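Local coordinates for putative large adhesion protein (Lap) involved in biofilm formation (Marinobacter hydrocarbonoclasticus ATCC 49840, PDB 6M8M), which binds glucose through a calcium-containing PA14 domain of an RTX adhesin and so probably helps the bacterium attach to sugar-bearing surfaces in biofilms, at residues Y139-E142 with V148-Y151; G162-L167 with R193-A198; A198-I201 with Q205-S208. One frame throughout, in Å; residues are numbered along the deposited sequence. Where two conformers were deposited one is given.

Interaction 1 (Y139-E142 with V148-Y151)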
loop_
_atom_site.group_PDB
_atom_site.type_symbol
_atom_site.label_atom_id
_atom_site.label_comp_id
_atom_site.label_asym_id
_atom_site.label_seq_id
_atom_site.Cartn_x
_atom_site.Cartn_y
_atom_site.Cartn_z
ATOM N N TYR A 139 6.656 -2.344 -3.641
ATOM C CA TYR A 139 5.386 -2.808 -3.105
ATOM C C TYR A 139 5.170 -4.270 -3.463
ATOM O O TYR A 139 5.800 -4.818 -4.374
ATOM C CB TYR A 139 4.184 -2.000 -3.643
ATOM C CG TYR A 139 4.127 -2.050 -5.146
ATOM C CD1 TYR A 139 4.890 -1.181 -5.898
ATOM C CD2 TYR A 139 3.385 -3.014 -5.821
ATOM C CE1 TYR A 139 4.909 -1.239 -7.271
ATOM C CE2 TYR A 139 3.408 -3.093 -7.220
ATOM C CZ TYR A 139 4.181 -2.198 -7.931
ATOM O OH TYR A 139 4.218 -2.267 -9.316
ATOM N N ARG A 140 4.223 -4.882 -2.754
ATOM C CA ARG A 140 3.685 -6.185 -3.114
ATOM C C ARG A 140 2.201 -6.190 -2.784
ATOM O O ARG A 140 1.810 -5.739 -1.698
ATOM C CB ARG A 140 4.367 -7.327 -2.366
ATOM C CG ARG A 140 3.730 -8.683 -2.735
ATOM C CD ARG A 140 4.419 -9.852 -2.099
ATOM N NE ARG A 140 5.713 -10.080 -2.720
ATOM C CZ ARG A 140 6.610 -10.930 -2.255
ATOM N NH1 ARG A 140 6.365 -11.623 -1.147
ATOM N NH2 ARG A 140 7.762 -11.064 -2.879
ATOM N N ILE A 141 1.385 -6.703 -3.701
ATOM C CA ILE A 141 -0.034 -6.961 -3.476
ATOM C C ILE A 141 -0.254 -8.466 -3.496
ATOM O O ILE A 141 0.157 -9.147 -4.440
ATOM C CB ILE A 141 -0.921 -6.302 -4.554
ATOM C CG1 ILE A 141 -0.588 -4.814 -4.684
ATOM C CG2 ILE A 141 -2.393 -6.561 -4.236
ATOM C CD1 ILE A 141 -1.492 -4.044 -5.614
ATOM N N GLU A 142 -0.907 -8.976 -2.470
ATOM C CA GLU A 142 -1.299 -10.376 -2.385
ATOM C C GLU A 142 -2.811 -10.473 -2.253
ATOM O O GLU A 142 -3.431 -9.688 -1.526
ATOM C CB GLU A 142 -0.636 -11.044 -1.178
ATOM C CG GLU A 142 0.861 -11.207 -1.325
ATOM C CD GLU A 142 1.551 -11.669 -0.052
ATOM O OE1 GLU A 142 0.882 -11.732 1.003
ATOM O OE2 GLU A 142 2.765 -11.966 -0.112
ATOM N N VAL A 148 0.044 -10.997 -6.630
ATOM C CA VAL A 148 -0.598 -10.621 -7.883
ATOM C C VAL A 148 -0.010 -9.357 -8.482
ATOM O O VAL A 148 -0.344 -9.016 -9.624
ATOM C CB VAL A 148 -2.130 -10.493 -7.745
ATOM C CG1 VAL A 148 -2.745 -11.822 -7.274
ATOM C CG2 VAL A 148 -2.518 -9.362 -6.810
ATOM N N ALA A 149 0.812 -8.615 -7.748
ATOM C CA ALA A 149 1.514 -7.465 -8.308
ATOM C C ALA A 149 2.678 -7.154 -7.390
ATOM O O ALA A 149 2.552 -7.306 -6.171
ATOM C CB ALA A 149 0.604 -6.232 -8.401
ATOM N N GLU A 150 3.794 -6.712 -7.955
ATOM C CA GLU A 150 4.895 -6.288 -7.094
ATOM C C GLU A 150 5.935 -5.538 -7.905
ATOM O O GLU A 150 6.138 -5.804 -9.094
ATOM C CB GLU A 150 5.562 -7.445 -6.349
ATOM C CG GLU A 150 6.315 -8.370 -7.249
ATOM C CD GLU A 150 7.086 -9.443 -6.499
ATOM O OE1 GLU A 150 7.584 -10.361 -7.186
ATOM O OE2 GLU A 150 7.179 -9.382 -5.262
ATOM N N TYR A 151 6.628 -4.640 -7.234
ATOM C CA TYR A 151 7.930 -4.156 -7.687
ATOM C C TYR A 151 8.841 -4.301 -6.473
ATOM O O TYR A 151 8.738 -3.538 -5.506
ATOM C CB TYR A 151 7.942 -2.743 -8.200
ATOM C CG TYR A 151 9.323 -2.470 -8.760
ATOM C CD1 TYR A 151 9.666 -2.898 -10.034
ATOM C CD2 TYR A 151 10.305 -1.851 -8.001
ATOM C CE1 TYR A 151 10.950 -2.688 -10.545
ATOM C CE2 TYR A 151 11.587 -1.640 -8.518
ATOM C CZ TYR A 151 11.890 -2.062 -9.769
ATOM O OH TYR A 151 13.166 -1.841 -10.240
#
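Tyr139 to Glu142 and Val148 to Tyr151 are the two arms of an antiparallel beta hairpin in the PA14 domain, and a classic beta bulge interrupts their pairing where Val148 and Ala149 both face Ile141. At the bulge Ile141 O takes a nearly straight bond from Val148 N (2.9 Å, 176°) and a weak one from Ala149 N, while Ile141 N gives an equally straight bond to Ala149 O at 2.8 Å. Further along, Tyr139 and Tyr151 form a hydrogen-bonded pair, with Tyr139 N to Tyr151 O and Tyr151 N to Tyr139 O both at 3.0 Å.

One face of the hairpin is apolar. Tyr139 CG stands between its backbone N and carbonyl carbon (chi1 58°), which folds the ring over the partner strand: Tyr151 N lies 3.5 Å above the ring plane, offset toward the rim, and Tyr139 CE1 meets Tyr151 CB at 3.5 Å. Ile141 CD1 rests on Ala149 CB, and at the bulge Ile141 CG2 also meets Val148 CG2.

On the other face Arg140 and Glu150 form a side-on salt bridge. A bend at chi3 (-72°) lets NE and NH2 both reach Glu150 OE2, each at 3.0 Å; NH2 meets its syn lone pair, NE comes from above the carboxylate plane. A long ion pair from Arg140 NH1 to Glu142 OE2 extends this into a network. The hairpin thus has an apolar face turned to strand 128-136 and a charged one on the other side, where two N-H groups converging on one oxygen probably draw the carboxylate's negative charge toward OE2.

Interaction 2 (G162-L167 with R193-A198)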
loop_
_atom_site.group_PDB
_atom_site.type_symbol
_atom_site.label_atom_id
_atom_site.label_comp_id
_atom_site.label_asym_id
_atom_site.label_seq_id
_atom_site.Cartn_x
_atom_site.Cartn_y
_atom_site.Cartn_z
ATOM N N GLY A 162 0.160 -5.772 -13.055
ATOM C CA GLY A 162 0.271 -7.034 -12.368
ATOM C C GLY A 162 -0.340 -8.175 -13.164
ATOM O O GLY A 162 -0.737 -8.036 -14.323
ATOM N N SER A 163 -0.386 -9.335 -12.533
ATOM C CA SER A 163 -0.935 -10.511 -13.192
ATOM C C SER A 163 -2.448 -10.591 -13.011
ATOM O O SER A 163 -2.990 -10.188 -11.979
ATOM C CB SER A 163 -0.292 -11.795 -12.667
ATOM O OG SER A 163 -0.302 -11.860 -11.257
ATOM N N GLU A 164 -3.132 -11.123 -14.022
ATOM C CA GLU A 164 -4.537 -11.458 -13.861
ATOM C C GLU A 164 -4.672 -12.505 -12.767
ATOM O O GLU A 164 -3.824 -13.396 -12.633
ATOM C CB GLU A 164 -5.123 -11.957 -15.179
ATOM C CG GLU A 164 -5.182 -10.873 -16.248
ATOM C CD GLU A 164 -5.713 -11.349 -17.587
ATOM O OE1 GLU A 164 -6.221 -10.517 -18.358
ATOM O OE2 GLU A 164 -5.606 -12.551 -17.877
ATOM N N PHE A 165 -5.714 -12.378 -11.958
ATOM C CA PHE A 165 -5.993 -13.353 -10.917
ATOM C C PHE A 165 -7.485 -13.635 -10.923
ATOM O O PHE A 165 -8.293 -12.737 -11.163
ATOM C CB PHE A 165 -5.502 -12.892 -9.531
ATOM C CG PHE A 165 -6.121 -11.621 -9.038
ATOM C CD1 PHE A 165 -5.596 -10.390 -9.402
ATOM C CD2 PHE A 165 -7.192 -11.642 -8.163
ATOM C CE1 PHE A 165 -6.149 -9.224 -8.937
ATOM C CE2 PHE A 165 -7.744 -10.458 -7.692
ATOM C CZ PHE A 165 -7.217 -9.255 -8.077
ATOM N N THR A 166 -7.839 -14.878 -10.653
ATOM C CA THR A 166 -9.238 -15.289 -10.559
ATOM C C THR A 166 -9.527 -15.631 -9.113
ATOM O O THR A 166 -8.776 -16.375 -8.479
ATOM C CB THR A 166 -9.501 -16.470 -11.493
ATOM O OG1 THR A 166 -9.261 -16.032 -12.841
ATOM C CG2 THR A 166 -10.917 -16.972 -11.368
ATOM N N LEU A 167 -10.589 -15.064 -8.578
ATOM C CA LEU A 167 -10.917 -15.327 -7.181
ATOM C C LEU A 167 -11.169 -16.816 -6.993
ATOM O O LEU A 167 -11.777 -17.469 -7.839
ATOM C CB LEU A 167 -12.128 -14.506 -6.766
ATOM C CG LEU A 167 -11.978 -12.993 -6.933
ATOM C CD1 LEU A 167 -13.275 -12.282 -6.549
ATOM C CD2 LEU A 167 -10.828 -12.446 -6.120
ATOM N N ARG A 193 -8.899 -3.451 -12.294
ATOM C CA ARG A 193 -9.908 -3.676 -13.316
ATOM C C ARG A 193 -10.346 -5.126 -13.297
ATOM O O ARG A 193 -9.630 -6.020 -12.840
ATOM C CB ARG A 193 -9.403 -3.334 -14.711
ATOM C CG ARG A 193 -8.333 -4.244 -15.241
ATOM C CD ARG A 193 -7.951 -3.749 -16.607
ATOM N NE ARG A 193 -6.804 -4.431 -17.152
ATOM C CZ ARG A 193 -6.319 -4.200 -18.372
ATOM N NH1 ARG A 193 -6.917 -3.322 -19.172
ATOM N NH2 ARG A 193 -5.255 -4.846 -18.788
ATOM N N GLU A 194 -11.531 -5.363 -13.838
ATOM C CA GLU A 194 -11.920 -6.691 -14.271
ATOM C C GLU A 194 -11.331 -6.920 -15.651
ATOM O O GLU A 194 -11.188 -5.987 -16.444
ATOM C CB GLU A 194 -13.439 -6.798 -14.319
ATOM C CG GLU A 194 -13.927 -8.200 -14.608
ATOM C CD GLU A 194 -15.430 -8.378 -14.409
ATOM O OE1 GLU A 194 -16.126 -7.384 -14.117
ATOM O OE2 GLU A 194 -15.921 -9.520 -14.536
ATOM N N GLN A 195 -10.938 -8.158 -15.927
ATOM C CA GLN A 195 -10.479 -8.529 -17.258
ATOM C C GLN A 195 -11.499 -8.091 -18.304
ATOM O O GLN A 195 -12.701 -8.338 -18.165
ATOM C CB GLN A 195 -10.301 -10.045 -17.297
ATOM C CG GLN A 195 -9.805 -10.616 -18.618
ATOM C CD GLN A 195 -9.759 -12.121 -18.568
ATOM O OE1 GLN A 195 -8.707 -12.743 -18.723
ATOM N NE2 GLN A 195 -10.902 -12.723 -18.337
ATOM N N GLY A 196 -11.008 -7.428 -19.356
ATOM C CA GLY A 196 -11.875 -6.910 -20.391
ATOM C C GLY A 196 -12.503 -5.584 -20.057
ATOM O O GLY A 196 -13.318 -5.076 -20.845
ATOM N N GLY A 197 -12.175 -5.019 -18.907
ATOM C CA GLY A 197 -12.717 -3.751 -18.500
ATOM C C GLY A 197 -11.668 -2.677 -18.296
ATOM O O GLY A 197 -10.486 -2.870 -18.600
ATOM N N ALA A 198 -12.116 -1.544 -17.786
ATOM C CA ALA A 198 -11.270 -0.376 -17.601
ATOM C C ALA A 198 -10.776 -0.283 -16.165
ATOM O O ALA A 198 -11.460 -0.674 -15.219
ATOM C CB ALA A 198 -12.050 0.899 -17.938
#
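Glu164 and Gln195 meet at the surface of the PA14 beta-sandwich, Glu164 on the C-terminal part of strand 158-166 and Gln195 in the type II beta turn that follows strand 186-194. Strand 128-136 pairs with both strands and lies between them in the sheet, so the contact reaches across a middle strand and is made by long side chains alone. The nearest alpha carbons, Glu164 CA and Gln195 CA, are 7.4 Å apart.

The polar approach is between the carboxylate and the side-chain amide. Both chains are extended beyond CG and cross at about a right angle, with the two flat groups turned 76° against each other. Gln195 CG is anti to the backbone N (chi1 -179°), which carries the amide from the turn toward Glu164. The modelled amide is probably turned over, so the identity of its nearer atom is doubtful.

Van der Waals contact is slight: the methylene carbon Gln195 CG comes to 3.6 Å from the carboxylate oxygen Glu164 OE1, and the total area buried between the segments is only 83 Å². Charge adds an indirect term. Arg193 NH2 lies 5.8 Å from Glu164 OE1, too far for a salt bridge but near enough that it might favour the carboxylate electrostatically. Gln130 of the middle strand ties the neighbours together, taking a bond from Arg193 NH2 through its OE1, giving one to Gly162 O through its NE2, and touching the Glu164 side chain.

Backbone bonding fixes the turn that carries Gln195. Gly196 has positive phi (82°), a backbone shape that suits glycine at the third position of a type II turn, and Gly197 N closes the turn on Glu194 O at 2.8 Å.

Interaction 3 (A198-I201 with Q205-S208)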
loop_
_atom_site.group_PDB
_atom_site.type_symbol
_atom_site.label_atom_id
_atom_site.label_comp_id
_atom_site.label_asym_id
_atom_site.label_seq_id
_atom_site.Cartn_x
_atom_site.Cartn_y
_atom_site.Cartn_z
ATOM N N ALA A 198 -12.116 -1.544 -17.786
ATOM C CA ALA A 198 -11.270 -0.376 -17.601
ATOM C C ALA A 198 -10.776 -0.283 -16.165
ATOM O O ALA A 198 -11.460 -0.674 -15.219
ATOM C CB ALA A 198 -12.050 0.899 -17.938
ATOM N N TYR A 199 -9.585 0.286 -16.017
ATOM C CA TYR A 199 -9.019 0.517 -14.698
ATOM C C TYR A 199 -9.779 1.594 -13.933
ATOM O O TYR A 199 -10.213 2.602 -14.502
ATOM C CB TYR A 199 -7.565 0.954 -14.819
ATOM C CG TYR A 199 -6.604 -0.169 -15.122
ATOM C CD1 TYR A 199 -6.386 -1.198 -14.212
ATOM C CD2 TYR A 199 -5.905 -0.208 -16.320
ATOM C CE1 TYR A 199 -5.506 -2.215 -14.477
ATOM C CE2 TYR A 199 -5.022 -1.230 -16.603
ATOM C CZ TYR A 199 -4.819 -2.232 -15.667
ATOM O OH TYR A 199 -3.955 -3.257 -15.935
ATOM N N GLU A 200 -9.923 1.377 -12.622
ATOM C CA GLU A 200 -10.486 2.316 -11.668
ATOM C C GLU A 200 -9.503 2.451 -10.512
ATOM O O GLU A 200 -8.837 1.481 -10.149
ATOM C CB GLU A 200 -11.828 1.766 -11.116
ATOM C CG GLU A 200 -12.899 1.537 -12.185
ATOM C CD GLU A 200 -14.085 0.695 -11.711
ATOM O OE1 GLU A 200 -14.991 0.443 -12.535
ATOM O OE2 GLU A 200 -14.127 0.268 -10.538
ATOM N N ILE A 201 -9.433 3.638 -9.900
ATOM C CA ILE A 201 -8.618 3.781 -8.695
ATOM C C ILE A 201 -9.151 2.849 -7.616
ATOM O O ILE A 201 -10.345 2.854 -7.291
ATOM C CB ILE A 201 -8.595 5.239 -8.208
ATOM C CG1 ILE A 201 -7.973 6.164 -9.246
ATOM C CG2 ILE A 201 -7.838 5.336 -6.872
ATOM C CD1 ILE A 201 -6.492 5.948 -9.471
ATOM N N GLN A 205 -14.639 1.520 -3.268
ATOM C CA GLN A 205 -15.510 0.873 -4.247
ATOM C C GLN A 205 -15.270 -0.628 -4.337
ATOM O O GLN A 205 -16.165 -1.360 -4.791
ATOM C CB GLN A 205 -15.273 1.533 -5.612
ATOM N N HIS A 206 -14.100 -1.102 -3.904
ATOM C CA HIS A 206 -13.664 -2.456 -4.175
ATOM C C HIS A 206 -13.345 -3.282 -2.947
ATOM O O HIS A 206 -13.101 -4.482 -3.087
ATOM C CB HIS A 206 -12.382 -2.441 -5.020
ATOM C CG HIS A 206 -12.466 -1.550 -6.212
ATOM N ND1 HIS A 206 -11.836 -0.327 -6.271
ATOM C CD2 HIS A 206 -13.129 -1.696 -7.384
ATOM C CE1 HIS A 206 -12.084 0.233 -7.442
ATOM N NE2 HIS A 206 -12.875 -0.571 -8.133
ATOM N N ALA A 207 -13.299 -2.682 -1.764
ATOM C CA ALA A 207 -12.786 -3.391 -0.609
ATOM C C ALA A 207 -13.401 -2.836 0.659
ATOM O O ALA A 207 -13.838 -1.683 0.709
ATOM C CB ALA A 207 -11.261 -3.253 -0.528
ATOM N N SER A 208 -13.388 -3.664 1.688
ATOM C CA SER A 208 -13.876 -3.311 3.008
ATOM C C SER A 208 -12.937 -3.929 4.030
ATOM O O SER A 208 -12.055 -4.725 3.702
ATOM C CB SER A 208 -15.284 -3.862 3.244
ATOM O OG SER A 208 -15.251 -5.278 3.266
#
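Glu200 and His206 form a His-carboxylate hydrogen bond across the short connection between strand 200-201, an edge strand of one sheet of the PA14 beta-sandwich, and strand 207-209, which belongs to the other. The backbones themselves stay apart, with Ile201 CA and Gln205 CA, the nearest pair, 8.7 Å from each other. One imidazole spans the gap.

The close-fitting part gathers round this ring. His206 NE2 donates to Glu200 OE2 at 2.8 Å with an N-H...O angle of 166°. The oxygen lies near the ring plane, the carboxylate is tilted by just 30° from it, and the nitrogen meets OE2 nearly in line with the C-O bond. A carboxylate here would be expected to favour a proton on NE2 and could raise the basicity of the ring. Beside this bond the carbonyl Ile201 O comes up to the same ring's edge, 3.1 Å from His206 CE1. Ile201 CB leaves the backbone away from the 205-208 segment, and its carbonyl is the group that engages. The ring is directed there by its first torsion (chi1 -49°), with CG anti to the carbonyl carbon. Its ND1 has a weak hydrogen bond from Gly203 N within the connection. Leu192 of strand 186-194 touches the buried histidine side chain.

The looser side belongs to the chain of Glu200 and to Gln205, both residues being exposed. Glu200 reaches across as an extended chain and brings little beyond its carboxylate, its CB standing 3.9 Å from His206 NE2. Gln205 is modelled only as far as its beta carbon, consistent with a mobile end, yet that atom sits over the centre of the imidazole, with CB 3.9 Å above the ring plane.

Interaction 1 is the most buried of the three: a ladder of backbone bonds within one hairpin, apolar on its inner face and salt-bridged outside. Interactions 2 and 3 lack such a ladder across their segments and depend on side chains. Interaction 2 is a polar approach between two exposed side chains, one of them on a turn, whereas interaction 3 is partly buried and has one short, well-directed hydrogen bond. The contacts are also joined in space. Val148 O of interaction 1 lies 2.9 Å from Ser163 N of interaction 2, a probable hydrogen bond; interactions 2 and 3 share Ala198 and involve neighbouring strands 186-194 and 200-201. Interactions 1 and 3 do not touch, though both reach the eight-stranded sheet.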